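Local coordinates for protein DyP-type peroxidase (Thermobifida cellulosilytica, PDB 4GS1) that probably uses a haem cofactor and hydrogen peroxide to oxidise dyes and related substrates, as a DyP-type peroxidase, at residues A74-T79 and A170-T175; D90-A95 and A162-E167; V107-G112 and L149-G154; A234-G239 and L376-A381. All blocks are in the same frame, centred on the assembly; numbering follows the deposited sequence. Where two conformers were deposited one is given.

Contact 1 (A74-T79 and A170-T175)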
loop_
_atom_site.group_PDB
_atom_site.type_symbol
_atom_site.label_atom_id
_atom_site.label_comp_id
_atom_site.label_asym_id
_atom_site.label_seq_id
_atom_site.Cartn_x
_atom_site.Cartn_y
_atom_site.Cartn_z
ATOM N N ALA B 74 0.896 27.816 -14.097
ATOM C CA ALA B 74 -0.392 28.405 -13.747
ATOM C C ALA B 74 -1.529 27.413 -13.949
ATOM O O ALA B 74 -2.384 27.255 -13.080
ATOM C CB ALA B 74 -0.641 29.653 -14.573
ATOM N N THR B 75 -1.532 26.751 -15.105
ATOM C CA THR B 75 -2.564 25.772 -15.439
ATOM C C THR B 75 -2.620 24.633 -14.425
ATOM O O THR B 75 -3.692 24.286 -13.922
ATOM C CB THR B 75 -2.320 25.167 -16.835
ATOM O OG1 THR B 75 -2.492 26.182 -17.830
ATOM C CG2 THR B 75 -3.294 24.036 -17.104
ATOM N N ALA B 76 -1.464 24.052 -14.126
ATOM C CA ALA B 76 -1.417 22.911 -13.220
ATOM C C ALA B 76 -1.825 23.306 -11.805
ATOM O O ALA B 76 -2.662 22.646 -11.180
ATOM C CB ALA B 76 -0.023 22.295 -13.215
ATOM N N LEU B 77 -1.220 24.370 -11.294
ATOM C CA LEU B 77 -1.481 24.796 -9.918
ATOM C C LEU B 77 -2.945 25.192 -9.690
ATOM O O LEU B 77 -3.541 24.828 -8.666
ATOM C CB LEU B 77 -0.532 25.932 -9.517
ATOM C CG LEU B 77 0.953 25.558 -9.391
ATOM C CD1 LEU B 77 1.814 26.804 -9.354
ATOM C CD2 LEU B 77 1.217 24.721 -8.145
ATOM N N ARG B 78 -3.529 25.924 -10.637
ATOM C CA ARG B 78 -4.941 26.305 -10.532
ATOM C C ARG B 78 -5.854 25.089 -10.602
ATOM O O ARG B 78 -6.801 24.967 -9.825
ATOM C CB ARG B 78 -5.347 27.308 -11.622
ATOM C CG ARG B 78 -6.794 27.801 -11.455
ATOM C CD ARG B 78 -7.406 28.367 -12.741
ATOM N NE ARG B 78 -6.408 28.939 -13.639
ATOM C CZ ARG B 78 -6.044 28.387 -14.793
ATOM N NH1 ARG B 78 -6.607 27.255 -15.201
ATOM N NH2 ARG B 78 -5.120 28.970 -15.543
ATOM N N THR B 79 -5.570 24.190 -11.535
ATOM C CA THR B 79 -6.387 22.998 -11.705
ATOM C C THR B 79 -6.384 22.130 -10.448
ATOM O O THR B 79 -7.445 21.711 -9.978
ATOM C CB THR B 79 -5.930 22.186 -12.930
ATOM O OG1 THR B 79 -6.097 22.988 -14.107
ATOM C CG2 THR B 79 -6.744 20.913 -13.068
ATOM N N ALA B 170 -4.831 12.890 -13.524
ATOM C CA ALA B 170 -5.453 12.944 -14.843
ATOM C C ALA B 170 -5.889 14.366 -15.185
ATOM O O ALA B 170 -5.943 14.733 -16.365
ATOM C CB ALA B 170 -6.629 11.996 -14.910
ATOM N N ALA B 171 -6.186 15.166 -14.160
ATOM C CA ALA B 171 -6.709 16.515 -14.379
ATOM C C ALA B 171 -5.713 17.439 -15.073
ATOM O O ALA B 171 -6.115 18.342 -15.810
ATOM C CB ALA B 171 -7.187 17.132 -13.066
ATOM N N THR B 172 -4.420 17.216 -14.846
ATOM C CA THR B 172 -3.398 18.121 -15.377
ATOM C C THR B 172 -2.555 17.517 -16.492
ATOM O O THR B 172 -1.647 18.170 -17.015
ATOM C CB THR B 172 -2.475 18.655 -14.265
ATOM O OG1 THR B 172 -1.920 17.554 -13.535
ATOM C CG2 THR B 172 -3.255 19.542 -13.302
ATOM N N ALA B 173 -2.837 16.267 -16.845
ATOM C CA ALA B 173 -2.216 15.668 -18.023
ATOM C C ALA B 173 -2.814 16.364 -19.248
ATOM O O ALA B 173 -4.006 16.638 -19.271
ATOM C CB ALA B 173 -2.498 14.170 -18.063
ATOM N N PRO B 174 -2.002 16.637 -20.282
ATOM C CA PRO B 174 -0.597 16.258 -20.398
ATOM C C PRO B 174 0.355 17.393 -20.056
ATOM O O PRO B 174 1.548 17.240 -20.324
ATOM C CB PRO B 174 -0.470 15.926 -21.886
ATOM C CG PRO B 174 -1.390 16.937 -22.541
ATOM C CD PRO B 174 -2.517 17.193 -21.549
ATOM N N THR B 175 -0.113 18.499 -19.478
ATOM C CA THR B 175 0.861 19.548 -19.162
ATOM C C THR B 175 1.864 19.118 -18.072
ATOM O O THR B 175 2.988 19.616 -18.033
ATOM C CB THR B 175 0.244 20.957 -18.910
ATOM O OG1 THR B 175 0.532 21.390 -17.580
ATOM C CG2 THR B 175 -1.249 20.974 -19.159
#

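Contact 2 (D90-A95 and A162-E167)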
loop_
_atom_site.group_PDB
_atom_site.type_symbol
_atom_site.label_atom_id
_atom_site.label_comp_id
_atom_site.label_asym_id
_atom_site.label_seq_id
_atom_site.Cartn_x
_atom_site.Cartn_y
_atom_site.Cartn_z
ATOM N N ASP B 90 -16.428 17.468 -1.028
ATOM C CA ASP B 90 -17.366 16.447 -1.504
ATOM C C ASP B 90 -16.775 15.047 -1.704
ATOM O O ASP B 90 -17.514 14.098 -1.970
ATOM C CB ASP B 90 -17.991 16.888 -2.836
ATOM C CG ASP B 90 -18.824 18.143 -2.710
ATOM O OD1 ASP B 90 -18.924 18.881 -3.712
ATOM O OD2 ASP B 90 -19.376 18.392 -1.620
ATOM N N GLY B 91 -15.456 14.920 -1.605
ATOM C CA GLY B 91 -14.812 13.651 -1.905
ATOM C C GLY B 91 -14.636 13.443 -3.400
ATOM O O GLY B 91 -15.037 14.288 -4.201
ATOM N N PRO B 92 -14.028 12.314 -3.793
ATOM C CA PRO B 92 -13.759 12.044 -5.213
ATOM C C PRO B 92 -15.013 11.805 -6.052
ATOM O O PRO B 92 -16.009 11.291 -5.540
ATOM C CB PRO B 92 -12.908 10.767 -5.173
ATOM C CG PRO B 92 -12.274 10.782 -3.784
ATOM C CD PRO B 92 -13.365 11.341 -2.908
ATOM N N GLU B 93 -14.929 12.156 -7.334
ATOM C CA GLU B 93 -16.034 12.032 -8.288
ATOM C C GLU B 93 -16.399 10.585 -8.637
ATOM O O GLU B 93 -17.580 10.241 -8.738
ATOM C CB GLU B 93 -15.683 12.805 -9.574
ATOM C CG GLU B 93 -16.803 12.916 -10.612
ATOM C CD GLU B 93 -16.959 11.673 -11.479
ATOM O OE1 GLU B 93 -15.932 11.080 -11.881
ATOM O OE2 GLU B 93 -18.115 11.284 -11.754
ATOM N N GLY B 94 -15.391 9.743 -8.826
ATOM C CA GLY B 94 -15.601 8.426 -9.414
ATOM C C GLY B 94 -16.593 7.480 -8.754
ATOM O O GLY B 94 -17.045 7.709 -7.632
ATOM N N ALA B 95 -16.938 6.405 -9.461
ATOM C CA ALA B 95 -17.727 5.336 -8.865
ATOM C C ALA B 95 -16.846 4.528 -7.923
ATOM O O ALA B 95 -17.345 3.859 -7.023
ATOM C CB ALA B 95 -18.328 4.436 -9.942
ATOM N N ALA B 162 -6.808 6.417 -3.451
ATOM C CA ALA B 162 -6.488 6.084 -4.842
ATOM C C ALA B 162 -7.395 6.821 -5.826
ATOM O O ALA B 162 -6.951 7.238 -6.898
ATOM C CB ALA B 162 -6.562 4.570 -5.068
ATOM N N ALA B 163 -8.655 7.002 -5.457
ATOM C CA ALA B 163 -9.592 7.708 -6.319
ATOM C C ALA B 163 -9.200 9.175 -6.449
ATOM O O ALA B 163 -9.245 9.736 -7.542
ATOM C CB ALA B 163 -11.019 7.569 -5.793
ATOM N N ALA B 164 -8.799 9.788 -5.339
ATOM C CA ALA B 164 -8.390 11.188 -5.348
ATOM C C ALA B 164 -7.131 11.367 -6.186
ATOM O O ALA B 164 -7.028 12.310 -6.970
ATOM C CB ALA B 164 -8.161 11.690 -3.924
ATOM N N VAL B 165 -6.172 10.458 -6.017
ATOM C CA VAL B 165 -4.919 10.528 -6.751
ATOM C C VAL B 165 -5.137 10.443 -8.261
ATOM O O VAL B 165 -4.591 11.249 -9.021
ATOM C CB VAL B 165 -3.966 9.422 -6.295
ATOM C CG1 VAL B 165 -2.812 9.256 -7.294
ATOM C CG2 VAL B 165 -3.425 9.752 -4.909
ATOM N N ASP B 166 -5.944 9.483 -8.693
ATOM C CA ASP B 166 -6.164 9.301 -10.131
ATOM C C ASP B 166 -6.846 10.530 -10.723
ATOM O O ASP B 166 -6.519 10.973 -11.833
ATOM C CB ASP B 166 -6.964 8.017 -10.403
ATOM C CG ASP B 166 -6.155 6.746 -10.121
ATOM O OD1 ASP B 166 -4.911 6.816 -10.153
ATOM O OD2 ASP B 166 -6.764 5.678 -9.869
ATOM N N GLU B 167 -7.785 11.093 -9.971
ATOM C CA GLU B 167 -8.461 12.312 -10.401
ATOM C C GLU B 167 -7.486 13.487 -10.569
ATOM O O GLU B 167 -7.498 14.171 -11.597
ATOM C CB GLU B 167 -9.586 12.673 -9.423
ATOM C CG GLU B 167 -10.252 14.010 -9.709
ATOM C CD GLU B 167 -11.379 14.327 -8.738
ATOM O OE1 GLU B 167 -12.050 13.387 -8.251
ATOM O OE2 GLU B 167 -11.592 15.524 -8.460
HETATM O O HOH W 1 -12.678 10.952 -9.190
#

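Contact 3 (V107-G112 and L149-G154)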
loop_
_atom_site.group_PDB
_atom_site.type_symbol
_atom_site.label_atom_id
_atom_site.label_comp_id
_atom_site.label_asym_id
_atom_site.label_seq_id
_atom_site.Cartn_x
_atom_site.Cartn_y
_atom_site.Cartn_z
ATOM N N VAL B 107 -5.330 17.429 0.516
ATOM C CA VAL B 107 -4.428 17.647 -0.618
ATOM C C VAL B 107 -3.483 18.817 -0.334
ATOM O O VAL B 107 -3.935 19.910 0.033
ATOM C CB VAL B 107 -5.226 17.945 -1.923
ATOM C CG1 VAL B 107 -4.274 18.110 -3.104
ATOM C CG2 VAL B 107 -6.224 16.829 -2.211
ATOM N N THR B 108 -2.180 18.580 -0.495
ATOM C CA THR B 108 -1.145 19.599 -0.335
ATOM C C THR B 108 -0.462 19.847 -1.675
ATOM O O THR B 108 -0.134 18.895 -2.383
ATOM C CB THR B 108 -0.049 19.121 0.630
ATOM O OG1 THR B 108 -0.643 18.458 1.751
ATOM C CG2 THR B 108 0.808 20.301 1.112
ATOM N N ILE B 109 -0.220 21.114 -2.015
ATOM C CA ILE B 109 0.375 21.460 -3.304
ATOM C C ILE B 109 1.728 22.157 -3.119
ATOM O O ILE B 109 1.831 23.150 -2.397
ATOM C CB ILE B 109 -0.568 22.385 -4.130
ATOM C CG1 ILE B 109 -1.932 21.717 -4.361
ATOM C CG2 ILE B 109 0.066 22.748 -5.448
ATOM C CD1 ILE B 109 -2.990 22.681 -4.952
ATOM N N GLY B 110 2.769 21.643 -3.769
ATOM C CA GLY B 110 4.098 22.214 -3.595
ATOM C C GLY B 110 4.835 22.500 -4.886
ATOM O O GLY B 110 4.460 22.005 -5.960
ATOM N N ILE B 111 5.915 23.272 -4.765
ATOM C CA ILE B 111 6.640 23.815 -5.909
ATOM C C ILE B 111 8.140 23.597 -5.728
ATOM O O ILE B 111 8.692 23.883 -4.663
ATOM C CB ILE B 111 6.355 25.328 -6.021
ATOM C CG1 ILE B 111 4.909 25.559 -6.470
ATOM C CG2 ILE B 111 7.337 26.018 -6.977
ATOM C CD1 ILE B 111 4.417 26.985 -6.240
ATOM N N GLY B 112 8.801 23.082 -6.762
ATOM C CA GLY B 112 10.232 22.828 -6.687
ATOM C C GLY B 112 11.065 23.978 -7.214
ATOM O O GLY B 112 10.598 24.761 -8.039
ATOM N N LEU B 149 7.052 20.087 -9.432
ATOM C CA LEU B 149 5.799 20.246 -8.696
ATOM C C LEU B 149 5.532 19.019 -7.831
ATOM O O LEU B 149 6.048 17.935 -8.110
ATOM C CB LEU B 149 4.629 20.421 -9.672
ATOM C CG LEU B 149 4.653 21.683 -10.531
ATOM C CD1 LEU B 149 3.764 21.515 -11.770
ATOM C CD2 LEU B 149 4.211 22.879 -9.699
ATOM N N MET B 150 4.702 19.192 -6.804
ATOM C CA MET B 150 4.412 18.117 -5.863
ATOM C C MET B 150 2.941 18.108 -5.437
ATOM O O MET B 150 2.340 19.163 -5.217
ATOM C CB MET B 150 5.318 18.273 -4.635
ATOM C CG MET B 150 5.214 17.175 -3.608
ATOM S SD MET B 150 3.913 17.447 -2.397
ATOM C CE MET B 150 4.230 19.130 -1.881
ATOM N N LEU B 151 2.362 16.912 -5.331
ATOM C CA LEU B 151 1.100 16.736 -4.612
ATOM C C LEU B 151 1.351 15.762 -3.454
ATOM O O LEU B 151 1.997 14.730 -3.635
ATOM C CB LEU B 151 -0.014 16.188 -5.510
ATOM C CG LEU B 151 -0.595 17.126 -6.569
ATOM C CD1 LEU B 151 -1.641 16.382 -7.400
ATOM C CD2 LEU B 151 -1.212 18.349 -5.900
ATOM N N GLN B 152 0.873 16.110 -2.261
ATOM C CA GLN B 152 0.780 15.147 -1.169
ATOM C C GLN B 152 -0.711 14.914 -0.988
ATOM O O GLN B 152 -1.457 15.853 -0.716
ATOM C CB GLN B 152 1.387 15.688 0.131
ATOM C CG GLN B 152 1.239 14.716 1.323
ATOM C CD GLN B 152 1.688 15.300 2.649
ATOM O OE1 GLN B 152 1.352 16.441 3.002
ATOM N NE2 GLN B 152 2.434 14.518 3.401
ATOM N N VAL B 153 -1.152 13.674 -1.170
ATOM C CA VAL B 153 -2.560 13.347 -1.007
ATOM C C VAL B 153 -2.666 12.375 0.156
ATOM O O VAL B 153 -1.932 11.392 0.211
ATOM C CB VAL B 153 -3.149 12.722 -2.289
ATOM C CG1 VAL B 153 -4.675 12.698 -2.212
ATOM C CG2 VAL B 153 -2.700 13.493 -3.534
ATOM N N GLY B 154 -3.562 12.648 1.102
ATOM C CA GLY B 154 -3.676 11.791 2.266
ATOM C C GLY B 154 -5.121 11.443 2.562
ATOM O O GLY B 154 -6.015 12.230 2.290
HETATM O O HOH W 2 -2.130 16.015 2.183
#

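Contact 4 (A234-G239 and L376-A381)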
loop_
_atom_site.group_PDB
_atom_site.type_symbol
_atom_site.label_atom_id
_atom_site.label_comp_id
_atom_site.label_asym_id
_atom_site.label_seq_id
_atom_site.Cartn_x
_atom_site.Cartn_y
_atom_site.Cartn_z
ATOM N N ALA B 234 8.591 37.088 -1.247
ATOM C CA ALA B 234 7.509 37.105 -0.260
ATOM C C ALA B 234 6.333 36.174 -0.567
ATOM O O ALA B 234 5.446 36.001 0.271
ATOM C CB ALA B 234 7.017 38.542 -0.033
ATOM N N TRP B 235 6.312 35.578 -1.759
ATOM C CA TRP B 235 5.278 34.597 -2.089
ATOM C C TRP B 235 5.310 33.395 -1.149
ATOM O O TRP B 235 4.328 32.654 -1.053
ATOM C CB TRP B 235 5.382 34.137 -3.550
ATOM C CG TRP B 235 6.655 33.415 -3.895
ATOM C CD1 TRP B 235 7.857 33.981 -4.223
ATOM C CD2 TRP B 235 6.844 31.992 -3.974
ATOM N NE1 TRP B 235 8.786 32.997 -4.487
ATOM C CE2 TRP B 235 8.191 31.768 -4.341
ATOM C CE3 TRP B 235 6.010 30.887 -3.769
ATOM C CZ2 TRP B 235 8.721 30.484 -4.506
ATOM C CZ3 TRP B 235 6.538 29.610 -3.927
ATOM C CH2 TRP B 235 7.878 29.420 -4.296
ATOM N N MET B 236 6.435 33.204 -0.462
ATOM C CA MET B 236 6.568 32.100 0.495
ATOM C C MET B 236 6.346 32.515 1.950
ATOM O O MET B 236 6.438 31.677 2.847
ATOM C CB MET B 236 7.925 31.388 0.360
ATOM C CG MET B 236 7.923 30.208 -0.601
ATOM S SD MET B 236 6.669 28.971 -0.209
ATOM C CE MET B 236 7.344 28.276 1.301
ATOM N N ASP B 237 6.052 33.792 2.193
ATOM C CA ASP B 237 5.700 34.231 3.548
ATOM C C ASP B 237 4.541 33.399 4.095
ATOM O O ASP B 237 3.491 33.290 3.456
ATOM C CB ASP B 237 5.300 35.715 3.559
ATOM C CG ASP B 237 6.476 36.653 3.331
ATOM O OD1 ASP B 237 7.583 36.171 3.025
ATOM O OD2 ASP B 237 6.281 37.885 3.446
ATOM N N GLY B 238 4.735 32.799 5.266
ATOM C CA GLY B 238 3.690 31.991 5.876
ATOM C C GLY B 238 3.600 30.568 5.345
ATOM O O GLY B 238 2.797 29.766 5.834
ATOM N N GLY B 239 4.416 30.245 4.343
ATOM C CA GLY B 239 4.423 28.898 3.784
ATOM C C GLY B 239 5.294 27.962 4.607
ATOM O O GLY B 239 5.783 28.338 5.670
ATOM N N LEU B 376 13.128 18.638 -2.244
ATOM C CA LEU B 376 12.722 19.797 -1.466
ATOM C C LEU B 376 11.609 20.515 -2.216
ATOM O O LEU B 376 11.711 20.734 -3.430
ATOM C CB LEU B 376 13.920 20.742 -1.237
ATOM C CG LEU B 376 13.637 22.129 -0.646
ATOM C CD1 LEU B 376 13.100 22.039 0.778
ATOM C CD2 LEU B 376 14.894 23.005 -0.679
ATOM N N PHE B 377 10.539 20.865 -1.502
ATOM C CA PHE B 377 9.418 21.588 -2.088
ATOM C C PHE B 377 8.978 22.744 -1.224
ATOM O O PHE B 377 8.920 22.633 0.004
ATOM C CB PHE B 377 8.212 20.660 -2.305
ATOM C CG PHE B 377 8.443 19.607 -3.346
ATOM C CD1 PHE B 377 8.472 19.940 -4.694
ATOM C CD2 PHE B 377 8.627 18.285 -2.985
ATOM C CE1 PHE B 377 8.686 18.966 -5.663
ATOM C CE2 PHE B 377 8.843 17.306 -3.953
ATOM C CZ PHE B 377 8.874 17.653 -5.293
ATOM N N ALA B 378 8.678 23.864 -1.876
ATOM C CA ALA B 378 8.102 25.026 -1.217
ATOM C C ALA B 378 6.583 24.875 -1.232
ATOM O O ALA B 378 5.977 24.608 -2.278
ATOM C CB ALA B 378 8.516 26.309 -1.943
ATOM N N VAL B 379 5.965 25.028 -0.069
ATOM C CA VAL B 379 4.524 24.841 0.050
ATOM C C VAL B 379 3.904 26.139 0.550
ATOM O O VAL B 379 3.888 26.427 1.747
ATOM C CB VAL B 379 4.196 23.661 0.986
ATOM C CG1 VAL B 379 2.690 23.530 1.182
ATOM C CG2 VAL B 379 4.772 22.369 0.417
ATOM N N PRO B 380 3.392 26.948 -0.383
ATOM C CA PRO B 380 2.943 28.286 0.023
ATOM C C PRO B 380 1.582 28.317 0.718
ATOM O O PRO B 380 0.813 27.366 0.636
ATOM C CB PRO B 380 2.893 29.063 -1.304
ATOM C CG PRO B 380 2.731 28.023 -2.365
ATOM C CD PRO B 380 3.383 26.753 -1.844
ATOM N N ALA B 381 1.308 29.420 1.414
ATOM C CA ALA B 381 -0.026 29.700 1.919
ATOM C C ALA B 381 -0.749 30.559 0.887
ATOM O O ALA B 381 -0.197 31.550 0.402
ATOM C CB ALA B 381 0.062 30.438 3.243
HETATM O O HOH W 3 3.252 31.564 1.363
#

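Contact 1 (A74-T79 and A170-T175)
Thr79 and Thr172 meet methyl to methyl where helix 66-90 packs beside the end of helix 158-172, the two helices that accompany the antiparallel sheet of the N-terminal ferredoxin-like half. Their side chains run past each other in opposite directions, and CG2 of Thr79 lies 3.8 Å from CG2 of Thr172. The same Thr79 methyl rests on CB of Ala171, also at 3.8 Å, so one small branch packs against two neighbouring residues. It can do so because, with OG1 of Thr79 beside the backbone N (chi1 -62°), CG2 stands opposite that N, which leaves the hydroxyl to turn back along its own helix. An alanine at this place would lack both branches and is likely to leave a gap facing Ala171 CB and Thr172 CG2, and Thr75 O without its hydroxyl donor.

Ala76, one turn before Thr79's next neighbour, suits the close approach: its CB is 4.2 Å from CG2 of Thr172, and so small a side chain allows a backbone spacing of 5.6 Å between the CA atoms of Ala76 and Thr172. At the outer margin Thr75 and Thr175 touch only through their methyls. No hydrogen bond joins the segments; the hydroxyls of Thr75 and Thr172 turn instead to Glu71 O and Thr176 OG1. Thr79 OG1 donates to Thr75 O over 2.7 Å, reaching that oxygen from the face opposite the one used by Thr79 N.

Contact 2 (D90-A95 and A162-E167)
Ala163 opens the contact by setting its methyl against the ring of Pro92, CB to CB at 3.8 Å. The proline belongs to the connection that follows helix 66-90, and its stiff ring gives this irregular segment a compact apolar surface to lay on a helix. Next along helix 158-172, Ala164 meets the same ring with its backbone N, 3.9 Å from Pro92 CG, and more loosely with its methyl. Two small alanines in succession let the ring sit close, with the CA atoms of Pro92 and Ala164 only 5.4 Å apart.

One turn beyond Ala163 comes Glu167, whose length is what the place needs. CG lies opposite the backbone N (chi1 174°) and the chain runs on extended, carrying the carboxylate out to the loop. There OE1 accepts a hydrogen bond from Glu93 N at 3.3 Å, nearly straight (176° at the hydrogen), met on the syn side and 19° out of the carboxylate plane. A water also donates to Glu167 OE1 at 2.7 Å and accepts from Gly94 N, so one oxygen holds two consecutive residues of the loop, directly and through solvent. Glu167 OE2 turns to helix 66-90, where Arg86 forms a salt bridge and His83 a hydrogen bond.

Asp166 makes a salt bridge to Arg334 of the second subunit. Helix 158-172 lies between the surface loop and the sheet, with Ala164 and Val165 packed on Val153 of strand 149-155.

Contact 3 (V107-G112 and L149-G154)
Leu151 and Ile109 carry CG and CG1 respectively opposite the carbonyl carbon, at chi1 -71° and -58°, and this common setting lays the two side chains alongside each other, pointing the same way. CD2 of Leu151 touches CG1 of Ile109 at 3.8 Å and also reaches CG1 of Val107, whose side chain crosses it at a slant. Branched aliphatic residues suit this face: Val107, Ile109, Ile111, Leu149, Leu151 and Val153 all point to it, making a continuous oily surface for helices.

The backbones are antiparallel strands joined in regular register. Thr108 and Gln152 form one hydrogen-bonded pair, with Thr108 N donating to Gln152 O at 2.8 Å and Gln152 N returning the bond to Thr108 O. Gly110 and Met150 form the next. Here Met150 N approaches Gly110 O from above the carbonyl plane, 49° out of it, a less well directed bond than its neighbours. At Gly110 the absence of a side chain leaves room for Met150 in the conformer given.

On this other face Thr108 and Gln152 stand side by side, their CB atoms 3.8 Å apart. A water donates to both Thr108 OG1 and Gln152 O, while the threonine hydroxyl has a further partner in Pro41 O.

Strand 106-111 is one edge of its four-stranded sheet, and Ile111 goes on to bond Ala378 of strand 369-379; strand 149-155 lies between it and strand 50-58. Helices 66-90 and 158-172 cover the aliphatic face through Leu77, Trp80, Leu161 and Leu168, whereas Phe377 and Val379 of strand 369-379, from the other half of the chain, pack on Met150.

Contact 4 (A234-G239 and L376-A381)
Trp235 carries Met236 CG over one face of its indole, 3.6 Å above the plane and shifted toward the rim, while Ala378 and Pro380 approach the ring obliquely. The nearest of these touches is CH2 of Trp235 to CB of Ala378, at 4.0 Å. A chi1 of 63° puts CG between the backbone N and the carbonyl carbon of Trp235 and brings the far end of the ring to the strand, and NE1 is held by Arg124 O. The broad ring suits a place where a short 3-10 turn must reach a strand.

Met236 works beside it. Bent at both chi2 and chi3, its flexible chain brings SD to 3.7 Å from CB of Ala378 and 3.8 Å from CA of Pro380, with CE reaching the backbone of Val379. A serine in its place removes the thioether and is likely to leave a gap against Ala378 and Pro380 and part of the Trp235 face uncovered.

The segment 234-239 leads into strand 240-249 of the C-terminal ferredoxin-like half, whose last strand, 369-379, ends at Val379. The backbone approach of Gly238 and Gly239 is made by a type II beta turn from Met236 to Gly239, closed by Gly239 N to Met236 O. Gly238 has the positive phi that glycine accepts easily at its position in such a turn. Gly239 comes so near that its CA is 3.2 Å from Val379 O, where a side chain would clash. No direct hydrogen bond crosses; a water donates to Trp235 O and Asp237 O and accepts from Ala381 N at 2.9 Å.

Contacts 3 and 4 are buried, whereas contact 1 is partly buried and contact 2 lies at the surface. Contacts 1 and 2 share helix 158-172, and contact 1 rests on the sheet of contact 3 through Leu77, which packs on Ile109, Ile111 and Leu149. Contact 3 alone is built on paired backbone bonds; contact 1 relies on small methyls, contact 2 adds a carboxylate and water at its outer side, and contact 4 combines apolar packing with a bridging water. Contacts 3 and 4 bring the two halves of the chain together, through the probable hydrogen bond between Ile111 O and Ala378 N and the packing of Met150 on Phe377.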